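Local coordinates for protein 4-hydroxythreonine-4-phosphate dehydrogenase (Legionella pneumophila subsp. pneumophila, PDB 6XMY) that probably catalyses the NAD(P)- and divalent-metal-dependent oxidation of 4-(phosphooxy)-L-threonine, a step in the biosynthesis of pyridoxine 5'-phosphate, at residues A[47-50]-A[51-54]; A[136-139]-A[140-144]; A[190-193]-A[194-198]. One frame throughout, in Å; residues are numbered along the deposited sequence.

Interaction 1: A[47-50]-A[51-54]; sequences EARA and SELN. With EDO (1,2-ethanediol), chain E.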
loop_
_atom_site.group_PDB
_atom_site.type_symbol
_atom_site.label_atom_id
_atom_site.label_comp_id
_atom_site.label_asym_id
_atom_site.label_seq_id
_atom_site.Cartn_x
_atom_site.Cartn_y
_atom_site.Cartn_z
ATOM N N GLU A 47 3.182 -9.548 22.597
ATOM C CA GLU A 47 2.603 -10.168 23.784
ATOM C C GLU A 47 1.977 -9.127 24.699
ATOM O O GLU A 47 0.878 -9.336 25.222
ATOM C CB GLU A 47 3.662 -10.979 24.543
ATOM C CG GLU A 47 4.105 -12.234 23.785
ATOM C CD GLU A 47 5.376 -12.877 24.331
ATOM O OE1 GLU A 47 6.109 -12.226 25.098
ATOM O OE2 GLU A 47 5.651 -14.037 23.961
ATOM N N ALA A 48 2.665 -7.999 24.901
ATOM C CA ALA A 48 2.153 -6.967 25.803
ATOM C C ALA A 48 0.921 -6.290 25.221
ATOM O O ALA A 48 -0.025 -5.978 25.951
ATOM C CB ALA A 48 3.238 -5.931 26.100
ATOM N N ARG A 49 0.915 -6.049 23.907
ATOM C CA ARG A 49 -0.255 -5.450 23.275
ATOM C C ARG A 49 -1.451 -6.395 23.338
ATOM O O ARG A 49 -2.577 -5.957 23.596
ATOM C CB ARG A 49 0.085 -5.037 21.841
ATOM C CG ARG A 49 -0.998 -4.215 21.117
ATOM C CD ARG A 49 -1.225 -2.825 21.754
ATOM N NE ARG A 49 0.007 -2.050 21.886
ATOM C CZ ARG A 49 0.547 -1.298 20.929
ATOM N NH1 ARG A 49 -0.033 -1.208 19.729
ATOM N NH2 ARG A 49 1.684 -0.642 21.168
ATOM N N ALA A 50 -1.220 -7.703 23.155
ATOM C CA ALA A 50 -2.302 -8.675 23.297
ATOM C C ALA A 50 -2.882 -8.640 24.708
ATOM O O ALA A 50 -4.105 -8.686 24.898
ATOM C CB ALA A 50 -1.792 -10.078 22.942
ATOM N N SER A 51 -2.014 -8.561 25.714
ATOM C CA SER A 51 -2.494 -8.446 27.087
ATOM C C SER A 51 -3.309 -7.174 27.286
ATOM O O SER A 51 -4.363 -7.202 27.931
ATOM C CB SER A 51 -1.317 -8.488 28.058
ATOM O OG SER A 51 -0.734 -9.778 28.079
ATOM N N GLU A 52 -2.835 -6.048 26.744
ATOM C CA GLU A 52 -3.576 -4.799 26.887
ATOM C C GLU A 52 -4.951 -4.901 26.238
ATOM O O GLU A 52 -5.924 -4.313 26.736
ATOM C CB GLU A 52 -2.774 -3.648 26.277
ATOM C CG GLU A 52 -3.422 -2.283 26.499
ATOM C CD GLU A 52 -2.638 -1.124 25.892
ATOM O OE1 GLU A 52 -1.638 -1.366 25.190
ATOM O OE2 GLU A 52 -3.031 0.036 26.122
ATOM N N LEU A 53 -5.050 -5.654 25.142
ATOM C CA LEU A 53 -6.299 -5.864 24.423
ATOM C C LEU A 53 -7.132 -7.000 24.996
ATOM O O LEU A 53 -8.199 -7.294 24.450
ATOM C CB LEU A 53 -6.016 -6.140 22.942
ATOM C CG LEU A 53 -5.387 -4.986 22.164
ATOM C CD1 LEU A 53 -4.935 -5.461 20.804
ATOM C CD2 LEU A 53 -6.385 -3.832 22.020
ATOM N N ASN A 54 -6.661 -7.651 26.065
ATOM C CA ASN A 54 -7.365 -8.773 26.686
ATOM C C ASN A 54 -7.561 -9.940 25.719
ATOM O O ASN A 54 -8.570 -10.652 25.778
ATOM C CB ASN A 54 -8.688 -8.343 27.332
ATOM C CG ASN A 54 -8.487 -7.353 28.464
ATOM O OD1 ASN A 54 -7.665 -7.571 29.354
ATOM N ND2 ASN A 54 -9.225 -6.253 28.426
HETATM C C1 EDO E . 2.726 -2.349 24.511
HETATM O O1 EDO E . 2.637 -1.127 23.776
HETATM C C2 EDO E . 1.516 -2.449 25.423
HETATM O O2 EDO E . 0.355 -2.525 24.596
HETATM O O HOH W 1 0.027 -11.901 25.720
#
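Arg49 and Glu52, one helical turn apart, send their side chains the same way off the last turns of helix 43-52 and carry the electrostatic part of this contact. Arg49 NE stands 3.8 Å from Glu52 OE1, a long salt bridge, and the guanidinium and carboxylate planes are almost perpendicular (89°), so the two groups do not pair as flat plates. Glu52 gets there on an extended chain whose CG is anti to the backbone N (chi1 -175°), whereas the Arg49 chain bends at both chi2 and chi3. That bend suits a long, many-armed cation to a buried place: its NH1 pairs with Asp25 and also reaches Gly21 O, NH2 reaches Pro19 O, and the helix is thereby fastened to helix 23-29 and the loop before it.

A 1,2-ethanediol, probably from the crystallisation liquor, links the two charges. Its O1 lies in the guanidinium plane at the edge, 2.8 Å from Arg49 NH2, and its O2 accepts from Arg49 NE at 2.8 Å; the bond from O2 to Glu52 OE1, which Ser88 also bonds, is doubtfully short.

Backbone bonds of the i to i+4 kind run from Ser51 N to Glu47 O, Glu52 N to Ala48 O (2.9 Å) and Leu53 N to Arg49 O (2.9 Å). The helix then ends in a Schellman motif: Asn54 takes positive phi (60°), a conformation asparagine tolerates better than most residues, and its N bonds to Ser51 O at 3.0 Å.

Apolar contact is slight but buried. Leu53 CD1 lies 4.1 Å from Arg49 CG, against the aliphatic root of the arginine, and the small Ala50 lets the helix sit close to Leu28 and Phe59. On the exposed side, a water donates to Glu47 O at 2.7 Å.

Interaction 2: A[136-139]-A[140-144]; sequences TGHT and EFFAD. With SO4 (sulfate ion), chain C.
Gly137 O accepts Phe141 N, His138 O accepts Phe142 N at 2.8 Å, and Thr139 O accepts Ala143 N, which sets the first turn of helix 138-145 behind Gly137 at the N-cap. Gly137 is extended, a conformation that glycine takes easily, and the bound sulfate lies close against its backbone, where glycine brings no side chain.

Ahead of the helix, in one of the two conformers of Thr136, its OG1 donates to Glu140 OE1 (3.1 Å), meeting it from above the carboxylate plane, 39° out of it. The glutamate chain bends at chi2 to bring its carboxylate beside Thr136, and its other oxygen, OE2, takes a bond from Thr167.

The sulfate, probably from the crystallisation liquor, lies at the helix N terminus, a classic anion site. His138 N and ND1 both bond its O2, each at 2.8 Å, with the imidazole edge turned to the anion; Thr139 N and OG1 grip O3, the hydroxyl at 2.7 Å. Thr139 can do both because its OG1 lies beside its own backbone N (chi1 -58°). Arg294 and Asn285 complete the site. All four are predicted substrate ligands, so the sulfate is consistent with the place of the substrate phosphate, and His138 also touches the bound NAD.

Beyond its bond to the anion, the His138 side chain runs alongside that of Phe142. Their planes are 30° apart but slid so far that the rings barely overlap; Phe142 CE2 comes 3.7 Å from His138 CB. This large apolar ring suits its buried setting against Leu118, Thr120 and Leu290.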
loop_
_atom_site.group_PDB
_atom_site.type_symbol
_atom_site.label_atom_id
_atom_site.label_comp_id
_atom_site.label_asym_id
_atom_site.label_seq_id
_atom_site.Cartn_x
_atom_site.Cartn_y
_atom_site.Cartn_z
ATOM N N THR A 136 9.792 9.065 2.716
ATOM C CA THR A 136 8.530 9.590 2.224
ATOM C C THR A 136 7.405 8.571 2.246
ATOM O O THR A 136 6.241 8.980 2.290
ATOM C CB THR A 136 8.666 10.167 0.816
ATOM O OG1 THR A 136 9.207 9.167 -0.051
ATOM C CG2 THR A 136 9.563 11.394 0.832
ATOM N N GLY A 137 7.709 7.279 2.263
ATOM C CA GLY A 137 6.690 6.254 2.338
ATOM C C GLY A 137 7.299 4.918 1.997
ATOM O O GLY A 137 8.433 4.832 1.499
ATOM N N HIS A 138 6.533 3.859 2.300
ATOM C CA HIS A 138 6.947 2.509 1.911
ATOM C C HIS A 138 7.212 2.435 0.416
ATOM O O HIS A 138 8.128 1.735 -0.032
ATOM C CB HIS A 138 5.841 1.484 2.187
ATOM C CG HIS A 138 5.570 1.179 3.633
ATOM N ND1 HIS A 138 4.586 1.823 4.356
ATOM C CD2 HIS A 138 6.074 0.224 4.451
ATOM C CE1 HIS A 138 4.521 1.300 5.570
ATOM N NE2 HIS A 138 5.416 0.329 5.656
ATOM N N THR A 139 6.367 3.100 -0.376
ATOM C CA THR A 139 6.409 2.939 -1.825
ATOM C C THR A 139 7.763 3.362 -2.376
ATOM O O THR A 139 8.393 2.628 -3.153
ATOM C CB THR A 139 5.276 3.763 -2.448
ATOM O OG1 THR A 139 4.023 3.316 -1.909
ATOM C CG2 THR A 139 5.263 3.611 -3.959
ATOM N N GLU A 140 8.244 4.534 -1.952
ATOM C CA GLU A 140 9.549 5.011 -2.399
ATOM C C GLU A 140 10.679 4.201 -1.775
ATOM O O GLU A 140 11.704 3.947 -2.423
ATOM C CB GLU A 140 9.719 6.490 -2.053
ATOM C CG GLU A 140 8.800 7.438 -2.817
ATOM C CD GLU A 140 7.347 7.338 -2.392
ATOM O OE1 GLU A 140 7.082 7.183 -1.180
ATOM O OE2 GLU A 140 6.465 7.392 -3.277
ATOM N N PHE A 141 10.516 3.797 -0.511
ATOM C CA PHE A 141 11.530 2.968 0.127
ATOM C C PHE A 141 11.747 1.684 -0.663
ATOM O O PHE A 141 12.886 1.291 -0.930
ATOM C CB PHE A 141 11.149 2.639 1.573
ATOM C CG PHE A 141 12.082 1.642 2.215
ATOM C CD1 PHE A 141 13.253 2.061 2.832
ATOM C CD2 PHE A 141 11.811 0.284 2.162
ATOM C CE1 PHE A 141 14.126 1.139 3.410
ATOM C CE2 PHE A 141 12.681 -0.634 2.722
ATOM C CZ PHE A 141 13.838 -0.205 3.347
ATOM N N PHE A 142 10.655 1.012 -1.042
ATOM C CA PHE A 142 10.793 -0.255 -1.754
ATOM C C PHE A 142 11.308 -0.040 -3.172
ATOM O O PHE A 142 12.096 -0.847 -3.678
ATOM C CB PHE A 142 9.462 -1.012 -1.761
ATOM C CG PHE A 142 9.014 -1.493 -0.396
ATOM C CD1 PHE A 142 9.908 -2.114 0.467
ATOM C CD2 PHE A 142 7.688 -1.347 0.010
ATOM C CE1 PHE A 142 9.493 -2.557 1.716
ATOM C CE2 PHE A 142 7.270 -1.792 1.260
ATOM C CZ PHE A 142 8.171 -2.401 2.103
ATOM N N ALA A 143 10.864 1.029 -3.838
ATOM C CA ALA A 143 11.411 1.348 -5.154
ATOM C C ALA A 143 12.925 1.507 -5.090
ATOM O O ALA A 143 13.659 0.954 -5.919
ATOM C CB ALA A 143 10.753 2.620 -5.696
ATOM N N ASP A 144 13.413 2.249 -4.094
ATOM C CA ASP A 144 14.855 2.413 -3.920
ATOM C C ASP A 144 15.532 1.087 -3.582
ATOM O O ASP A 144 16.590 0.768 -4.137
ATOM C CB ASP A 144 15.141 3.445 -2.828
ATOM C CG ASP A 144 14.781 4.860 -3.246
ATOM O OD1 ASP A 144 14.450 5.073 -4.428
ATOM O OD2 ASP A 144 14.827 5.767 -2.387
HETATM S S SO4 C . 3.113 4.139 1.471
HETATM O O1 SO4 C . 2.694 2.805 1.046
HETATM O O2 SO4 C . 3.798 4.037 2.755
HETATM O O3 SO4 C . 4.060 4.657 0.485
HETATM O O4 SO4 C . 1.980 5.068 1.618
#

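Interaction 3: A[190-193]-A[194-198]; sequences LHHS and LKHDF. With SO4 (sulfate ion), chain J; EDO (1,2-ethanediol), chain G.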
loop_
_atom_site.group_PDB
_atom_site.type_symbol
_atom_site.label_atom_id
_atom_site.label_comp_id
_atom_site.label_asym_id
_atom_site.label_seq_id
_atom_site.Cartn_x
_atom_site.Cartn_y
_atom_site.Cartn_z
ATOM N N LEU A 190 0.747 0.513 -14.715
ATOM C CA LEU A 190 -0.634 0.226 -14.339
ATOM C C LEU A 190 -1.280 -0.739 -15.328
ATOM O O LEU A 190 -1.906 -1.729 -14.933
ATOM C CB LEU A 190 -1.429 1.535 -14.274
ATOM C CG LEU A 190 -2.926 1.365 -14.022
ATOM C CD1 LEU A 190 -3.186 0.668 -12.698
ATOM C CD2 LEU A 190 -3.640 2.718 -14.075
ATOM N N HIS A 191 -1.139 -0.460 -16.626
ATOM C CA HIS A 191 -1.728 -1.321 -17.645
ATOM C C HIS A 191 -1.176 -2.738 -17.541
ATOM O O HIS A 191 -1.931 -3.720 -17.570
ATOM C CB HIS A 191 -1.448 -0.718 -19.025
ATOM C CG HIS A 191 -1.839 -1.597 -20.169
ATOM N ND1 HIS A 191 -1.000 -2.560 -20.680
ATOM C CD2 HIS A 191 -2.965 -1.641 -20.922
ATOM C CE1 HIS A 191 -1.595 -3.173 -21.687
ATOM N NE2 HIS A 191 -2.792 -2.639 -21.850
ATOM N N HIS A 192 0.144 -2.855 -17.396
ATOM C CA HIS A 192 0.768 -4.172 -17.310
ATOM C C HIS A 192 0.249 -4.952 -16.114
ATOM O O HIS A 192 -0.057 -6.145 -16.223
ATOM C CB HIS A 192 2.283 -4.023 -17.220
ATOM C CG HIS A 192 3.004 -5.328 -17.091
ATOM N ND1 HIS A 192 3.282 -6.132 -18.174
ATOM C CD2 HIS A 192 3.482 -5.978 -16.005
ATOM C CE1 HIS A 192 3.919 -7.215 -17.761
ATOM N NE2 HIS A 192 4.049 -7.147 -16.449
ATOM N N SER A 193 0.143 -4.294 -14.960
ATOM C CA SER A 193 -0.310 -4.983 -13.760
ATOM C C SER A 193 -1.771 -5.390 -13.863
ATOM O O SER A 193 -2.138 -6.493 -13.446
ATOM C CB SER A 193 -0.082 -4.105 -12.533
ATOM O OG SER A 193 1.306 -3.937 -12.294
ATOM N N LEU A 194 -2.629 -4.508 -14.384
ATOM C CA LEU A 194 -4.035 -4.871 -14.532
ATOM C C LEU A 194 -4.190 -6.085 -15.435
ATOM O O LEU A 194 -4.993 -6.980 -15.154
ATOM C CB LEU A 194 -4.832 -3.689 -15.080
ATOM C CG LEU A 194 -4.982 -2.469 -14.164
ATOM C CD1 LEU A 194 -5.652 -1.312 -14.905
ATOM C CD2 LEU A 194 -5.763 -2.845 -12.905
ATOM N N LYS A 195 -3.414 -6.140 -16.516
ATOM C CA LYS A 195 -3.539 -7.233 -17.475
ATOM C C LYS A 195 -2.944 -8.519 -16.924
ATOM O O LYS A 195 -3.564 -9.586 -17.001
ATOM C CB LYS A 195 -2.850 -6.834 -18.778
ATOM C CG LYS A 195 -2.902 -7.873 -19.889
ATOM C CD LYS A 195 -2.350 -7.272 -21.169
ATOM C CE LYS A 195 -2.457 -8.219 -22.341
ATOM N NZ LYS A 195 -1.952 -7.551 -23.571
ATOM N N HIS A 196 -1.737 -8.440 -16.375
ATOM C CA HIS A 196 -0.986 -9.636 -16.024
ATOM C C HIS A 196 -1.270 -10.132 -14.617
ATOM O O HIS A 196 -1.163 -11.337 -14.361
ATOM C CB HIS A 196 0.507 -9.377 -16.219
ATOM C CG HIS A 196 0.914 -9.308 -17.658
ATOM N ND1 HIS A 196 1.351 -10.411 -18.356
ATOM C CD2 HIS A 196 0.921 -8.278 -18.538
ATOM C CE1 HIS A 196 1.625 -10.063 -19.601
ATOM N NE2 HIS A 196 1.372 -8.775 -19.738
ATOM N N ASP A 197 -1.633 -9.238 -13.698
ATOM C CA ASP A 197 -1.847 -9.622 -12.311
ATOM C C ASP A 197 -3.292 -9.517 -11.846
ATOM O O ASP A 197 -3.643 -10.144 -10.842
ATOM C CB ASP A 197 -0.938 -8.807 -11.380
ATOM C CG ASP A 197 0.534 -9.072 -11.644
ATOM O OD1 ASP A 197 0.883 -10.240 -11.944
ATOM O OD2 ASP A 197 1.335 -8.117 -11.571
ATOM N N PHE A 198 -4.134 -8.761 -12.548
ATOM C CA PHE A 198 -5.551 -8.685 -12.227
ATOM C C PHE A 198 -6.441 -9.333 -13.282
ATOM O O PHE A 198 -7.668 -9.305 -13.137
ATOM C CB PHE A 198 -5.970 -7.230 -11.991
ATOM C CG PHE A 198 -5.402 -6.624 -10.734
ATOM C CD1 PHE A 198 -4.123 -6.082 -10.721
ATOM C CD2 PHE A 198 -6.155 -6.576 -9.573
ATOM C CE1 PHE A 198 -3.602 -5.508 -9.569
ATOM C CE2 PHE A 198 -5.643 -6.006 -8.414
ATOM C CZ PHE A 198 -4.365 -5.468 -8.415
HETATM S S SO4 J . 1.657 -5.792 -21.506
HETATM O O1 SO4 J . 2.887 -5.542 -20.761
HETATM O O2 SO4 J . 0.510 -5.594 -20.625
HETATM O O3 SO4 J . 1.653 -7.163 -22.007
HETATM O O4 SO4 J . 1.576 -4.863 -22.630
HETATM C C1 EDO G . 0.423 -6.544 -8.713
HETATM O O1 EDO G . 1.005 -6.267 -9.994
HETATM C C2 EDO G . 1.138 -7.700 -8.018
HETATM O O2 EDO G . 2.474 -7.338 -7.638
HETATM O O HOH W 2 2.893 -6.581 -12.810
#
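Leu190 and Leu194 form the tightly packed side of the last turns of helix 180-197, their side chains meeting one helical turn apart with both CD1 atoms 3.9 Å from each other. Branched and wholly apolar, they fit the buried face, where Leu190 lies on Ala163, Ala262 and Val264 and Leu194 on Ala262 and Pro203, so this face joins the helix to strands 161-164 and 262-265. The same pair is held along the backbone by Leu194 N to Leu190 O, 2.9 Å and nearly straight.

The backbone ladder frays towards the end. Ser193 O takes Asp197 N at 2.8 Å and, weakly, Phe198 N, so one carbonyl serves two donors. Phe198 turns its ring edge to that oxygen and packs on Lys161 and Met326. Ser193 is small, and its hydroxyl bonds Gln189 and shares a water with Asp197 OD2.

On the outer side, His192 and His196 form an offset stack, their planes 26° apart and centroids 4.2 Å from each other. His192 CG is anti to its backbone N while His196 CG lies beside its own, and these opposed choices bring the two rings together across the turn. His196 CD2 approaches one face of the His192 ring, 3.2 Å from ND1. Both rings present an edge N-H to a sulfate, probably from the crystallisation liquor: His192 ND1 to O1 at 2.7 Å and His196 NE2 to O3 at 2.8 Å, in bonds of 171° and 175°. His191 and Lys195 flank the ion, Lys195 through CD against O2. Three histidines and a lysine thus line one side of a dianion, which would probably favour protonated imidazoles.

Each contact is local, closing a single helical turn or two, and the three follow in series along the chain with none enclosing or crossing another. Interaction 1 comes first, at the C-terminal end of helix 43-52, and fastens it to helix 23-29. Interaction 2 opens helix 138-145 near the centre of the chain, about 31 Å from interaction 1 between centres, and joins helix 96-111 and strands 117-120 and 294-297 around the nucleotide and predicted substrate site. Interaction 3 ends helix 180-197 on strands 161-164 and 262-265, about 40 Å from interaction 1 between centres and on the opposite side of the chain's centre.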